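Local coordinates for programmed cell death 6-interacting protein (PDB 5WA1) that acts in endocytosis, multivesicular-body biogenesis, membrane repair and cytokinesis, with its Bro1 domain, the part described here, binding CHMP4 proteins of ESCRT-III, at residues T33-L38 with L70-V75; R62-L67 with D374-M379; E87-Y92 with F146-L151; Y92-C97 with V366-K371; A180-K185 with V359-V364. All coordinates share one frame; numbering follows the deposited sequence.

Interaction 1 of 5, residues T33-L38 with L70-V75; sequences TSEVDL and LRRAAV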
# COMPACT_ATOMS: atom_id res chain seq x y z
N THR A 33 -5.12 18.38 8.38
CA THR A 33 -5.12 19.68 7.73
C THR A 33 -6.04 20.61 8.51
O THR A 33 -6.94 20.17 9.22
CB THR A 33 -5.57 19.58 6.26
OG1 THR A 33 -5.53 20.89 5.66
CG2 THR A 33 -6.97 19.02 6.16
N SER A 34 -5.77 21.91 8.38
CA SER A 34 -6.61 22.90 9.02
C SER A 34 -7.83 23.19 8.15
O SER A 34 -7.79 23.05 6.92
CB SER A 34 -5.82 24.18 9.27
OG SER A 34 -5.13 24.55 8.09
N GLU A 35 -8.93 23.59 8.79
CA GLU A 35 -10.15 23.90 8.06
C GLU A 35 -9.96 25.14 7.20
O GLU A 35 -9.40 26.15 7.64
CB GLU A 35 -11.31 24.11 9.04
CG GLU A 35 -12.66 24.30 8.36
CD GLU A 35 -13.80 24.52 9.35
OE1 GLU A 35 -13.67 24.09 10.51
OE2 GLU A 35 -14.81 25.13 8.95
N VAL A 36 -10.42 25.06 5.95
CA VAL A 36 -10.29 26.15 4.99
C VAL A 36 -11.66 26.45 4.39
O VAL A 36 -12.42 25.54 4.04
CB VAL A 36 -9.27 25.80 3.88
CG1 VAL A 36 -9.41 26.74 2.70
CG2 VAL A 36 -7.86 25.85 4.45
N ASP A 37 -11.98 27.74 4.26
CA ASP A 37 -13.22 28.18 3.61
C ASP A 37 -12.99 28.22 2.11
O ASP A 37 -12.55 29.22 1.54
CB ASP A 37 -13.66 29.54 4.14
CG ASP A 37 -14.92 30.05 3.44
OD1 ASP A 37 -15.65 29.22 2.85
OD2 ASP A 37 -15.17 31.27 3.48
N LEU A 38 -13.29 27.10 1.44
CA LEU A 38 -13.14 27.05 -0.01
C LEU A 38 -14.13 27.95 -0.73
O LEU A 38 -13.84 28.42 -1.84
CB LEU A 38 -13.31 25.61 -0.51
CG LEU A 38 -12.14 24.66 -0.34
CD1 LEU A 38 -12.40 23.37 -1.14
CD2 LEU A 38 -10.86 25.33 -0.77
N LEU A 70 -17.71 19.48 0.98
CA LEU A 70 -17.07 18.22 0.65
C LEU A 70 -15.67 18.13 1.24
O LEU A 70 -15.25 17.06 1.70
CB LEU A 70 -17.03 18.02 -0.86
CG LEU A 70 -16.24 16.80 -1.38
CD1 LEU A 70 -16.78 15.52 -0.77
CD2 LEU A 70 -16.27 16.73 -2.90
N ARG A 71 -14.93 19.25 1.24
CA ARG A 71 -13.60 19.23 1.83
C ARG A 71 -13.67 18.91 3.32
O ARG A 71 -12.89 18.10 3.83
CB ARG A 71 -12.88 20.57 1.61
CG ARG A 71 -11.45 20.53 2.12
CD ARG A 71 -10.70 21.85 1.98
NE ARG A 71 -9.26 21.61 2.06
CZ ARG A 71 -8.55 21.61 3.19
NH1 ARG A 71 -7.25 21.38 3.15
NH2 ARG A 71 -9.14 21.88 4.35
N ARG A 72 -14.59 19.56 4.04
CA ARG A 72 -14.73 19.29 5.47
C ARG A 72 -15.04 17.82 5.72
O ARG A 72 -14.51 17.21 6.66
CB ARG A 72 -15.82 20.18 6.07
CG ARG A 72 -15.50 21.68 6.02
CD ARG A 72 -16.46 22.49 6.89
NE ARG A 72 -17.82 22.51 6.36
CZ ARG A 72 -18.28 23.42 5.50
NH1 ARG A 72 -17.49 24.39 5.07
NH2 ARG A 72 -19.53 23.35 5.07
N ALA A 73 -15.89 17.21 4.88
CA ALA A 73 -16.21 15.80 5.05
C ALA A 73 -15.04 14.89 4.68
O ALA A 73 -14.89 13.80 5.26
CB ALA A 73 -17.44 15.44 4.23
N ALA A 74 -14.20 15.29 3.72
CA ALA A 74 -13.12 14.42 3.26
C ALA A 74 -11.88 14.49 4.15
O ALA A 74 -11.20 13.48 4.34
CB ALA A 74 -12.72 14.77 1.82
N VAL A 75 -11.55 15.67 4.68
CA VAL A 75 -10.29 15.84 5.39
C VAL A 75 -10.45 16.50 6.75
O VAL A 75 -9.45 16.75 7.43
CB VAL A 75 -9.26 16.62 4.54
CG1 VAL A 75 -8.87 15.80 3.30
CG2 VAL A 75 -9.78 17.99 4.15
O HOH W 1 -7.59 17.02 9.78
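The extended chain 33-38 runs against the direction of helix segment 70-75: Thr33 lies nearest Val75, with their CA atoms 6.9 Å apart, and Leu38 lies nearest Arg71. Arg71 has the largest share of the contact. With CG anti to the backbone N (chi1 -175°) and the chain stretched out to NE, its guanidinium reaches the start of the loop and bonds to two successive residues. Arg71 NH1 donates to Thr33 OG1 at 3.1 Å, almost straight and in the guanidinium plane, while Arg71 NH2 donates to Ser34 O at 3.1 Å, with the oxygen tilted 20° out of that plane. Val75 CG2 lies over the centre of one guanidinium face and Val36 CG2 over the rim of the other, so the flat group sits between two valines. NE forms a salt bridge with Glu140, so that all three guanidinium nitrogens are bonded. Within the Bro1 domain this loop, which leads into helix 39-49, runs beside strand 114-117: Ser34 pairs through its backbone with Thr115, and Thr33 OG1 also bonds to Thr115 O. Thr33 CG2 meets Val75 CG2 at 3.6 Å. Beside them a water joins the backbones, accepting from Thr33 N at 3.1 Å and donating to Val75 O at 3.0 Å. Farther along, Leu38 crosses the aliphatic part of Arg71 at about a right angle, its CD1 3.9 Å from Arg71 CD. At the outer side Glu35 OE2 touches Arg72 CD at 3.7 Å, but the carboxylate stays short of contact with the Arg72 charge.

Interaction 2 of 5, residues R62-L67 with D374-M379; sequences RAAEEL and DLFEKM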
# COMPACT_ATOMS: atom_id res chain seq x y z
N ARG A 62 -23.53 27.88 -5.54
CA ARG A 62 -24.03 26.71 -4.82
C ARG A 62 -23.02 25.57 -4.87
O ARG A 62 -22.72 24.96 -3.84
CB ARG A 62 -25.37 26.27 -5.41
CG ARG A 62 -25.98 25.06 -4.72
CD ARG A 62 -27.40 24.81 -5.22
NE ARG A 62 -28.27 25.97 -5.05
CZ ARG A 62 -28.60 26.81 -6.03
NH1 ARG A 62 -28.13 26.61 -7.25
NH2 ARG A 62 -29.41 27.84 -5.79
N ALA A 63 -22.49 25.28 -6.06
CA ALA A 63 -21.50 24.22 -6.19
C ALA A 63 -20.22 24.54 -5.42
O ALA A 63 -19.56 23.63 -4.92
CB ALA A 63 -21.19 23.98 -7.67
N ALA A 64 -19.86 25.82 -5.32
CA ALA A 64 -18.71 26.18 -4.50
C ALA A 64 -19.00 25.92 -3.03
O ALA A 64 -18.12 25.45 -2.29
CB ALA A 64 -18.34 27.65 -4.72
N GLU A 65 -20.23 26.20 -2.59
CA GLU A 65 -20.62 25.87 -1.22
C GLU A 65 -20.59 24.37 -0.98
O GLU A 65 -20.22 23.91 0.11
CB GLU A 65 -22.01 26.42 -0.94
CG GLU A 65 -22.25 26.72 0.52
CD GLU A 65 -21.37 27.85 1.02
OE1 GLU A 65 -21.41 28.93 0.40
OE2 GLU A 65 -20.63 27.64 2.00
N GLU A 66 -20.98 23.58 -1.98
CA GLU A 66 -20.93 22.13 -1.83
C GLU A 66 -19.50 21.60 -1.85
O GLU A 66 -19.23 20.56 -1.25
CB GLU A 66 -21.75 21.45 -2.93
CG GLU A 66 -23.26 21.51 -2.71
CD GLU A 66 -23.68 20.86 -1.40
OE1 GLU A 66 -24.19 21.58 -0.52
OE2 GLU A 66 -23.49 19.64 -1.26
N LEU A 67 -18.59 22.30 -2.52
CA LEU A 67 -17.20 21.85 -2.55
C LEU A 67 -16.52 22.08 -1.21
O LEU A 67 -15.76 21.23 -0.73
CB LEU A 67 -16.43 22.54 -3.67
CG LEU A 67 -14.96 22.10 -3.67
CD1 LEU A 67 -14.84 20.59 -3.88
CD2 LEU A 67 -14.15 22.86 -4.70
N ASP A 374 -18.87 15.95 -11.76
CA ASP A 374 -18.21 17.24 -11.52
C ASP A 374 -19.25 18.29 -11.17
O ASP A 374 -20.24 18.47 -11.87
CB ASP A 374 -17.39 17.66 -12.74
CG ASP A 374 -16.73 19.04 -12.58
OD1 ASP A 374 -16.61 19.54 -11.44
OD2 ASP A 374 -16.30 19.62 -13.60
N LEU A 375 -19.01 19.00 -10.06
CA LEU A 375 -19.91 20.06 -9.63
C LEU A 375 -19.83 21.29 -10.52
O LEU A 375 -20.73 22.14 -10.48
CB LEU A 375 -19.60 20.45 -8.18
CG LEU A 375 -20.05 19.49 -7.08
CD1 LEU A 375 -19.35 19.83 -5.77
CD2 LEU A 375 -21.55 19.53 -6.92
N PHE A 376 -18.77 21.42 -11.32
CA PHE A 376 -18.58 22.54 -12.23
C PHE A 376 -18.49 22.05 -13.68
O PHE A 376 -17.72 22.57 -14.48
CB PHE A 376 -17.34 23.33 -11.86
CG PHE A 376 -17.36 23.88 -10.46
CD1 PHE A 376 -16.86 23.14 -9.40
CD2 PHE A 376 -17.89 25.13 -10.20
CE1 PHE A 376 -16.88 23.64 -8.11
CE2 PHE A 376 -17.91 25.64 -8.91
CZ PHE A 376 -17.41 24.89 -7.87
N GLU A 377 -19.29 21.03 -14.01
CA GLU A 377 -19.19 20.41 -15.33
C GLU A 377 -19.73 21.33 -16.42
O GLU A 377 -19.19 21.34 -17.53
CB GLU A 377 -19.94 19.08 -15.34
CG GLU A 377 -19.82 18.31 -16.64
CD GLU A 377 -20.59 17.01 -16.63
OE1 GLU A 377 -21.27 16.73 -15.63
OE2 GLU A 377 -20.51 16.27 -17.63
N LYS A 378 -20.78 22.08 -16.12
CA LYS A 378 -21.33 23.05 -17.07
C LYS A 378 -20.60 24.39 -16.95
O LYS A 378 -21.18 25.43 -16.66
CB LYS A 378 -22.83 23.22 -16.84
CG LYS A 378 -23.66 21.97 -17.02
CD LYS A 378 -25.13 22.30 -16.83
CE LYS A 378 -26.01 21.07 -16.95
NZ LYS A 378 -27.45 21.45 -16.84
N MET A 379 -19.30 24.34 -17.20
CA MET A 379 -18.46 25.52 -17.04
C MET A 379 -17.22 25.45 -17.93
O MET A 379 -17.25 25.84 -19.10
CB MET A 379 -18.06 25.69 -15.58
CG MET A 379 -17.30 26.96 -15.27
SD MET A 379 -17.18 27.26 -13.50
CE MET A 379 -15.97 28.57 -13.46
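Leu375, Phe376 and Ala63 bury most of the surface where the C-terminal tail meets helix segment 62-67. Ala63 is the small residue against which both tail side chains pack: its CB lies 3.4 Å from Leu375 O, 3.9 Å from Leu375 CB and over one face of the Phe376 ring. This last contact is a CH-pi interaction, with Ala63 CB 4.1 Å from the ring centroid and shifted toward the rim. Phe376 holds CG anti to its carbonyl carbon (chi1 -58°), which sends the ring back toward the helix, and its CZ comes within 3.7 Å of Ala64 N. Leu375 puts CD1 4.1 Å from the aliphatic CB of Glu66. A type I turn from Asp374 to Glu377 presents the two residues together. An Asx turn braces it: Phe376 N donates to Asp374 OD1 at 2.9 Å, almost straight but arriving from above the carboxylate plane. The contact itself is apolar, and no hydrogen bond crosses it. Around it, Gln95 of helix 83-97 accepts from Leu375 N, Phe103 meets the Phe376 ring edge-to-face, and Leu42 of helix 39-49 touches both Ala64 and Phe376, so the tail is packed among three helices.

Interaction 3 of 5, residues E87-Y92 with F146-L151; sequences ETLLRY and FNCAAL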
# COMPACT_ATOMS: atom_id res chain seq x y z
N GLU A 87 -14.60 6.68 -0.32
CA GLU A 87 -15.25 7.26 -1.49
C GLU A 87 -15.39 8.77 -1.37
O GLU A 87 -15.29 9.48 -2.37
CB GLU A 87 -16.62 6.61 -1.72
CG GLU A 87 -16.54 5.22 -2.35
CD GLU A 87 -15.91 5.25 -3.74
OE1 GLU A 87 -16.11 6.23 -4.48
OE2 GLU A 87 -15.19 4.28 -4.08
N THR A 88 -15.62 9.28 -0.15
CA THR A 88 -15.66 10.72 0.03
C THR A 88 -14.31 11.36 -0.26
O THR A 88 -14.22 12.39 -0.94
CB THR A 88 -16.12 11.06 1.45
OG1 THR A 88 -17.43 10.52 1.66
CG2 THR A 88 -16.17 12.57 1.65
N LEU A 89 -13.23 10.75 0.25
CA LEU A 89 -11.89 11.21 -0.10
C LEU A 89 -11.66 11.12 -1.60
O LEU A 89 -11.16 12.07 -2.22
CB LEU A 89 -10.84 10.38 0.65
CG LEU A 89 -10.21 11.08 1.85
CD1 LEU A 89 -9.31 10.12 2.60
CD2 LEU A 89 -9.44 12.32 1.40
N LEU A 90 -11.98 9.96 -2.19
CA LEU A 90 -11.79 9.79 -3.63
C LEU A 90 -12.59 10.83 -4.41
O LEU A 90 -12.08 11.42 -5.37
CB LEU A 90 -12.22 8.39 -4.05
CG LEU A 90 -11.39 7.26 -3.44
CD1 LEU A 90 -11.95 5.92 -3.89
CD2 LEU A 90 -9.94 7.41 -3.82
N ARG A 91 -13.84 11.06 -4.01
CA ARG A 91 -14.66 12.06 -4.68
C ARG A 91 -14.03 13.44 -4.58
O ARG A 91 -14.01 14.19 -5.56
CB ARG A 91 -16.07 12.06 -4.09
CG ARG A 91 -16.98 13.10 -4.74
CD ARG A 91 -18.27 13.31 -3.95
NE ARG A 91 -18.97 14.51 -4.41
CZ ARG A 91 -20.02 15.05 -3.80
NH1 ARG A 91 -20.51 14.49 -2.70
NH2 ARG A 91 -20.58 16.15 -4.29
N TYR A 92 -13.51 13.79 -3.41
CA TYR A 92 -12.92 15.12 -3.26
C TYR A 92 -11.65 15.26 -4.09
O TYR A 92 -11.38 16.34 -4.63
CB TYR A 92 -12.65 15.42 -1.78
CG TYR A 92 -11.98 16.75 -1.52
CD1 TYR A 92 -12.63 17.95 -1.81
CD2 TYR A 92 -10.69 16.81 -1.00
CE1 TYR A 92 -12.02 19.16 -1.59
CE2 TYR A 92 -10.07 18.03 -0.77
CZ TYR A 92 -10.73 19.20 -1.07
OH TYR A 92 -10.13 20.42 -0.85
N PHE A 146 -2.53 11.42 -0.87
CA PHE A 146 -1.84 10.70 0.19
C PHE A 146 -2.83 10.06 1.16
O PHE A 146 -2.67 8.91 1.56
CB PHE A 146 -0.91 11.66 0.95
CG PHE A 146 -0.03 10.98 1.97
CD1 PHE A 146 -0.50 10.71 3.25
CD2 PHE A 146 1.27 10.62 1.65
CE1 PHE A 146 0.31 10.08 4.19
CE2 PHE A 146 2.09 9.99 2.58
CZ PHE A 146 1.61 9.73 3.85
N ASN A 147 -3.85 10.82 1.56
CA ASN A 147 -4.82 10.29 2.52
C ASN A 147 -5.71 9.23 1.88
O ASN A 147 -6.14 8.31 2.58
CB ASN A 147 -5.65 11.43 3.11
CG ASN A 147 -4.90 12.18 4.20
OD1 ASN A 147 -3.69 12.01 4.35
ND2 ASN A 147 -5.61 13.01 4.97
N CYS A 148 -6.00 9.34 0.58
CA CYS A 148 -6.70 8.25 -0.09
C CYS A 148 -5.90 6.96 0.02
O CYS A 148 -6.42 5.91 0.42
CB CYS A 148 -6.93 8.57 -1.57
SG CYS A 148 -8.00 10.00 -1.90
N ALA A 149 -4.61 7.03 -0.32
CA ALA A 149 -3.74 5.86 -0.23
C ALA A 149 -3.63 5.36 1.21
O ALA A 149 -3.72 4.15 1.47
CB ALA A 149 -2.36 6.20 -0.79
N ALA A 150 -3.44 6.28 2.16
CA ALA A 150 -3.29 5.90 3.56
C ALA A 150 -4.56 5.25 4.09
O ALA A 150 -4.50 4.20 4.75
CB ALA A 150 -2.93 7.14 4.40
N LEU A 151 -5.72 5.86 3.84
CA LEU A 151 -6.96 5.25 4.30
C LEU A 151 -7.19 3.90 3.63
O LEU A 151 -7.64 2.95 4.27
CB LEU A 151 -8.14 6.22 4.07
CG LEU A 151 -9.49 5.71 4.59
CD1 LEU A 151 -9.44 5.47 6.09
CD2 LEU A 151 -10.64 6.66 4.24
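Leu89 and Cys148 have the CA atoms that come nearest each other where helix segments 87-92 and 146-151 pack antiparallel, their axes 9.4 Å apart at closest approach and 158° apart in direction. Sulfur contacts come first. Cys148 SG, anti to its carbonyl carbon (chi1 -63°), points between two leucines of the facing helix: it lies 3.8 Å from Leu89 CB and 3.8 Å from Leu90 CD2, and also rests close to the backbone oxygen of Leu89. The second group is carbon against carbon. Leu89 CD1 extends over the facing helix, meeting Asn147 CB at 3.9 Å and, one turn farther on, Leu151 CD2 at 4.1 Å. The same Leu89 CD1 methyl lies 3.7 Å from Asn147 O, a van der Waals contact with the backbone. Of its side chain, Asn147 offers only CB, since its amide is turned elsewhere, with OD1 accepting from Lys31 N. Leu90 also touches Phe176 of helix 164-191, which continues the helical packing of the Bro1 domain. No hydrogen bond joins the two segments, and all the residues that touch are buried. The pairing therefore rests on van der Waals fit, with Leu89 and Leu90 about the Cys148 thiol and Leu89 against Asn147 and Leu151, and not on directional bonds.

Interaction 4 of 5, residues Y92-C97 with V366-K371; sequences YYDQIC and VPISQK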
# COMPACT_ATOMS: atom_id res chain seq x y z
N TYR A 92 -13.51 13.79 -3.41
CA TYR A 92 -12.92 15.12 -3.26
C TYR A 92 -11.65 15.26 -4.09
O TYR A 92 -11.38 16.34 -4.63
CB TYR A 92 -12.65 15.42 -1.78
CG TYR A 92 -11.98 16.75 -1.52
CD1 TYR A 92 -12.63 17.95 -1.81
CD2 TYR A 92 -10.69 16.81 -1.00
CE1 TYR A 92 -12.02 19.16 -1.59
CE2 TYR A 92 -10.07 18.03 -0.77
CZ TYR A 92 -10.73 19.20 -1.07
OH TYR A 92 -10.13 20.42 -0.85
N TYR A 93 -10.87 14.18 -4.24
CA TYR A 93 -9.72 14.23 -5.14
C TYR A 93 -10.15 14.44 -6.59
O TYR A 93 -9.56 15.24 -7.31
CB TYR A 93 -8.88 12.95 -5.02
CG TYR A 93 -7.67 12.97 -5.91
CD1 TYR A 93 -6.53 13.68 -5.56
CD2 TYR A 93 -7.66 12.28 -7.13
CE1 TYR A 93 -5.41 13.70 -6.37
CE2 TYR A 93 -6.54 12.29 -7.95
CZ TYR A 93 -5.42 13.01 -7.57
OH TYR A 93 -4.31 13.03 -8.38
N ASP A 94 -11.19 13.72 -7.03
CA ASP A 94 -11.70 13.92 -8.38
C ASP A 94 -12.16 15.35 -8.59
O ASP A 94 -11.92 15.94 -9.65
CB ASP A 94 -12.86 12.95 -8.66
CG ASP A 94 -12.40 11.52 -8.87
OD1 ASP A 94 -11.18 11.31 -9.06
OD2 ASP A 94 -13.26 10.62 -8.86
N GLN A 95 -12.83 15.94 -7.59
CA GLN A 95 -13.39 17.27 -7.78
C GLN A 95 -12.28 18.31 -7.93
O GLN A 95 -12.36 19.17 -8.81
CB GLN A 95 -14.31 17.61 -6.61
CG GLN A 95 -15.27 18.76 -6.90
CD GLN A 95 -16.11 18.52 -8.14
OE1 GLN A 95 -17.16 17.88 -8.08
NE2 GLN A 95 -15.65 19.03 -9.28
N ILE A 96 -11.24 18.22 -7.10
CA ILE A 96 -10.14 19.19 -7.17
C ILE A 96 -9.40 19.09 -8.50
O ILE A 96 -9.07 20.11 -9.12
CB ILE A 96 -9.19 18.99 -5.98
CG1 ILE A 96 -9.95 19.19 -4.66
CG2 ILE A 96 -8.01 19.94 -6.08
CD1 ILE A 96 -10.50 20.58 -4.46
N CYS A 97 -9.13 17.87 -8.96
CA CYS A 97 -8.48 17.72 -10.26
C CYS A 97 -9.32 18.34 -11.37
O CYS A 97 -8.78 18.99 -12.28
CB CYS A 97 -8.20 16.25 -10.55
SG CYS A 97 -7.05 15.51 -9.37
N VAL A 366 -8.44 9.85 -13.03
CA VAL A 366 -9.65 10.59 -12.69
C VAL A 366 -10.71 10.34 -13.76
O VAL A 366 -10.45 10.55 -14.94
CB VAL A 366 -9.34 12.08 -12.53
CG1 VAL A 366 -10.61 12.87 -12.23
CG2 VAL A 366 -8.30 12.28 -11.44
N PRO A 367 -11.91 9.90 -13.35
CA PRO A 367 -12.35 9.75 -11.95
C PRO A 367 -11.92 8.44 -11.27
O PRO A 367 -12.10 7.35 -11.83
CB PRO A 367 -13.87 9.80 -12.08
CG PRO A 367 -14.14 9.19 -13.41
CD PRO A 367 -13.00 9.61 -14.30
N ILE A 368 -11.37 8.56 -10.06
CA ILE A 368 -11.08 7.37 -9.26
C ILE A 368 -12.21 7.04 -8.29
O ILE A 368 -12.21 5.94 -7.70
CB ILE A 368 -9.75 7.48 -8.48
CG1 ILE A 368 -9.76 8.64 -7.47
CG2 ILE A 368 -8.57 7.62 -9.43
CD1 ILE A 368 -8.42 8.79 -6.71
N SER A 369 -13.18 7.93 -8.11
CA SER A 369 -14.34 7.65 -7.28
C SER A 369 -15.49 7.12 -8.14
O SER A 369 -15.56 7.35 -9.35
CB SER A 369 -14.80 8.91 -6.54
OG SER A 369 -15.53 9.77 -7.39
N GLN A 370 -16.41 6.41 -7.49
CA GLN A 370 -17.55 5.83 -8.18
C GLN A 370 -18.65 6.86 -8.39
O GLN A 370 -18.89 7.72 -7.54
CB GLN A 370 -18.11 4.64 -7.40
CG GLN A 370 -17.20 3.43 -7.41
CD GLN A 370 -16.92 2.93 -8.82
OE1 GLN A 370 -17.75 2.25 -9.43
NE2 GLN A 370 -15.74 3.26 -9.34
N LYS A 371 -19.32 6.75 -9.54
CA LYS A 371 -20.46 7.61 -9.88
C LYS A 371 -20.11 9.08 -9.70
O LYS A 371 -20.85 9.86 -9.10
CB LYS A 371 -21.69 7.23 -9.04
CG LYS A 371 -22.25 5.85 -9.35
CD LYS A 371 -23.33 5.43 -8.34
CE LYS A 371 -22.74 5.21 -6.95
NZ LYS A 371 -23.69 4.50 -6.04
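Asp94 OD2 is gripped twice by Ser369, whose OG and backbone N each donate to it at 2.8 Å. The acceptor stands on helix 83-97, and the donors belong to the extended arm that follows the last helix of the Bro1 domain. Both donors reach OD2 from the same face of the carboxylate, OG on the anti side and N on the syn side, 26° and 22° out of plane respectively. The other oxygen, Asp94 OD1, uses its syn lone pair to accept from Ile368 N at 2.9 Å, almost straight. Two successive backbone N-H groups and a hydroxyl thus fix the carboxylate's rotation, and so many donors would be expected to favour its ionised form. Pro367, preceded by a cis peptide bond, is at the bend of the arm, its CB 3.4 Å from Asp94 OD2. Glu87, two turns earlier on the helix, accepts from Gln370 N and extends the polar attachment. Apolar contacts lie on the OD1 side of Asp94. Val366 CG2 touches Cys97 SG at 4.0 Å and Tyr93 CE2 at 3.9 Å. With CG1 between its backbone N and carbonyl carbon (chi1 62°), Ile368 crosses Tyr93 at about a right angle and sends CD1 to 3.6 Å from Tyr93 CD2.

Interaction 5 of 5, residues A180-K185 with V359-V364; sequences AFLHIK and VKSTPV
His183 swings its ring away from its own backbone N (chi1 -168°) toward the tail, and Val364, at chi1 -43°, turns both methyls to the helix, CG2 over the ring and CG1 beside it. Val364 CG2 sits over the centre of the imidazole face in a CH-pi arrangement, although the modelled separation is too short to be taken literally. The other methyl is placed more comfortably: Val364 CG1 lies 3.9 Å from His183 CB and 3.9 Å from Ala180 CA, packing on the helix backbone where alanine offers little bulk. His183 ND1 is buried by the contact and has no polar partner in the model. Farther back along the tail, Ser361 CB is met by Leu182 CD2 at 4.1 Å. No hydrogen bond joins the two segments, but the tail is fastened to helix 164-191 close by: Ser361 OG bonds with Ser178 OG, and the backbone of Thr362 bonds with Gln175. Leu145 of helix 137-157 touches both Ala180 and His183 behind the contact. Residues 359-364 fall within the region that interacts with CHMP4 proteins. A non-helical tail returning over the helices, as here on helix 164-191, is a feature of the Bro1 fold.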
# COMPACT_ATOMS: atom_id res chain seq x y z
N ALA A 180 -1.26 4.99 -5.87
CA ALA A 180 -1.47 6.38 -5.49
C ALA A 180 -0.21 6.98 -4.87
O ALA A 180 0.13 8.12 -5.18
CB ALA A 180 -2.65 6.49 -4.52
N PHE A 181 0.48 6.23 -4.01
CA PHE A 181 1.77 6.71 -3.51
C PHE A 181 2.75 6.90 -4.67
O PHE A 181 3.53 7.86 -4.67
CB PHE A 181 2.37 5.73 -2.49
CG PHE A 181 1.67 5.74 -1.16
CD1 PHE A 181 1.43 6.93 -0.49
CD2 PHE A 181 1.27 4.54 -0.56
CE1 PHE A 181 0.79 6.94 0.75
CE2 PHE A 181 0.63 4.54 0.67
CZ PHE A 181 0.39 5.73 1.33
N LEU A 182 2.70 6.01 -5.66
CA LEU A 182 3.60 6.13 -6.80
C LEU A 182 3.25 7.34 -7.66
O LEU A 182 4.14 8.01 -8.20
CB LEU A 182 3.56 4.86 -7.64
CG LEU A 182 4.57 4.84 -8.78
CD1 LEU A 182 5.98 4.90 -8.21
CD2 LEU A 182 4.37 3.61 -9.63
N HIS A 183 1.95 7.63 -7.81
CA HIS A 183 1.56 8.84 -8.53
C HIS A 183 2.07 10.08 -7.82
O HIS A 183 2.52 11.04 -8.48
CB HIS A 183 0.04 8.89 -8.69
CG HIS A 183 -0.42 9.94 -9.65
ND1 HIS A 183 -1.07 11.09 -9.25
CD2 HIS A 183 -0.32 10.02 -11.00
CE1 HIS A 183 -1.35 11.83 -10.31
NE2 HIS A 183 -0.91 11.20 -11.38
N ILE A 184 2.02 10.10 -6.49
CA ILE A 184 2.56 11.24 -5.76
C ILE A 184 4.06 11.36 -6.00
O ILE A 184 4.58 12.46 -6.20
CB ILE A 184 2.24 11.13 -4.26
CG1 ILE A 184 0.74 11.04 -4.04
CG2 ILE A 184 2.81 12.33 -3.50
CD1 ILE A 184 0.36 10.86 -2.60
N LYS A 185 4.77 10.23 -5.99
CA LYS A 185 6.21 10.25 -6.22
C LYS A 185 6.55 10.95 -7.53
O LYS A 185 7.48 11.77 -7.59
CB LYS A 185 6.76 8.82 -6.22
CG LYS A 185 8.23 8.73 -6.59
CD LYS A 185 8.73 7.30 -6.56
CE LYS A 185 10.19 7.23 -6.99
NZ LYS A 185 10.63 5.84 -7.24
N VAL A 359 0.57 -8.64 -8.95
CA VAL A 359 0.13 -7.32 -8.51
C VAL A 359 0.76 -6.25 -9.38
O VAL A 359 1.82 -6.44 -9.98
CB VAL A 359 0.48 -7.09 -7.03
CG1 VAL A 359 -0.30 -8.08 -6.16
CG2 VAL A 359 1.98 -7.26 -6.80
N LYS A 360 0.07 -5.11 -9.45
CA LYS A 360 0.51 -3.94 -10.20
C LYS A 360 0.09 -2.70 -9.43
O LYS A 360 -0.96 -2.69 -8.79
CB LYS A 360 -0.11 -3.94 -11.61
CG LYS A 360 0.29 -2.76 -12.49
CD LYS A 360 1.77 -2.82 -12.87
CE LYS A 360 2.23 -1.52 -13.52
NZ LYS A 360 3.69 -1.53 -13.81
N SER A 361 0.94 -1.67 -9.44
CA SER A 361 0.55 -0.39 -8.88
C SER A 361 -0.56 0.21 -9.74
O SER A 361 -0.35 0.46 -10.93
CB SER A 361 1.75 0.56 -8.80
OG SER A 361 2.77 0.03 -7.96
N THR A 362 -1.74 0.41 -9.16
CA THR A 362 -2.90 0.87 -9.93
C THR A 362 -2.72 2.33 -10.34
O THR A 362 -2.57 3.19 -9.46
CB THR A 362 -4.18 0.71 -9.12
OG1 THR A 362 -4.28 -0.65 -8.65
CG2 THR A 362 -5.41 1.05 -9.96
N PRO A 363 -2.73 2.66 -11.63
CA PRO A 363 -2.60 4.07 -12.02
C PRO A 363 -3.82 4.86 -11.57
O PRO A 363 -4.94 4.34 -11.49
CB PRO A 363 -2.50 4.01 -13.55
CG PRO A 363 -3.11 2.70 -13.93
CD PRO A 363 -2.83 1.76 -12.79
N VAL A 364 -3.60 6.13 -11.25
CA VAL A 364 -4.71 6.99 -10.88
C VAL A 364 -5.21 7.67 -12.15
O VAL A 364 -4.46 8.34 -12.87
CB VAL A 364 -4.31 8.00 -9.78
CG1 VAL A 364 -3.49 7.30 -8.71
CG2 VAL A 364 -3.58 9.21 -10.31

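In the fold
From the N terminus, interaction 1 closes a short loop, joining the lead-in to helix 39-49 with the end of helix 56-75. Interaction 2 starts on that same helix before interaction 1 has closed, so the two cross, and it runs to the end of this chain, enclosing interactions 3, 4 and 5. Interaction 3 pairs helices 83-97 and 137-157; interaction 4 starts from the first of these helices and crosses interaction 3, the centres of interactions 3 and 4 lying about 9 Å apart. Interaction 5 follows interaction 3 in series and lies within interaction 4. Interactions 5, 4 and 2 successively tie the C-terminal tail to helices 164-191, 83-97 and 56-75, so the tail runs back over progressively earlier helices.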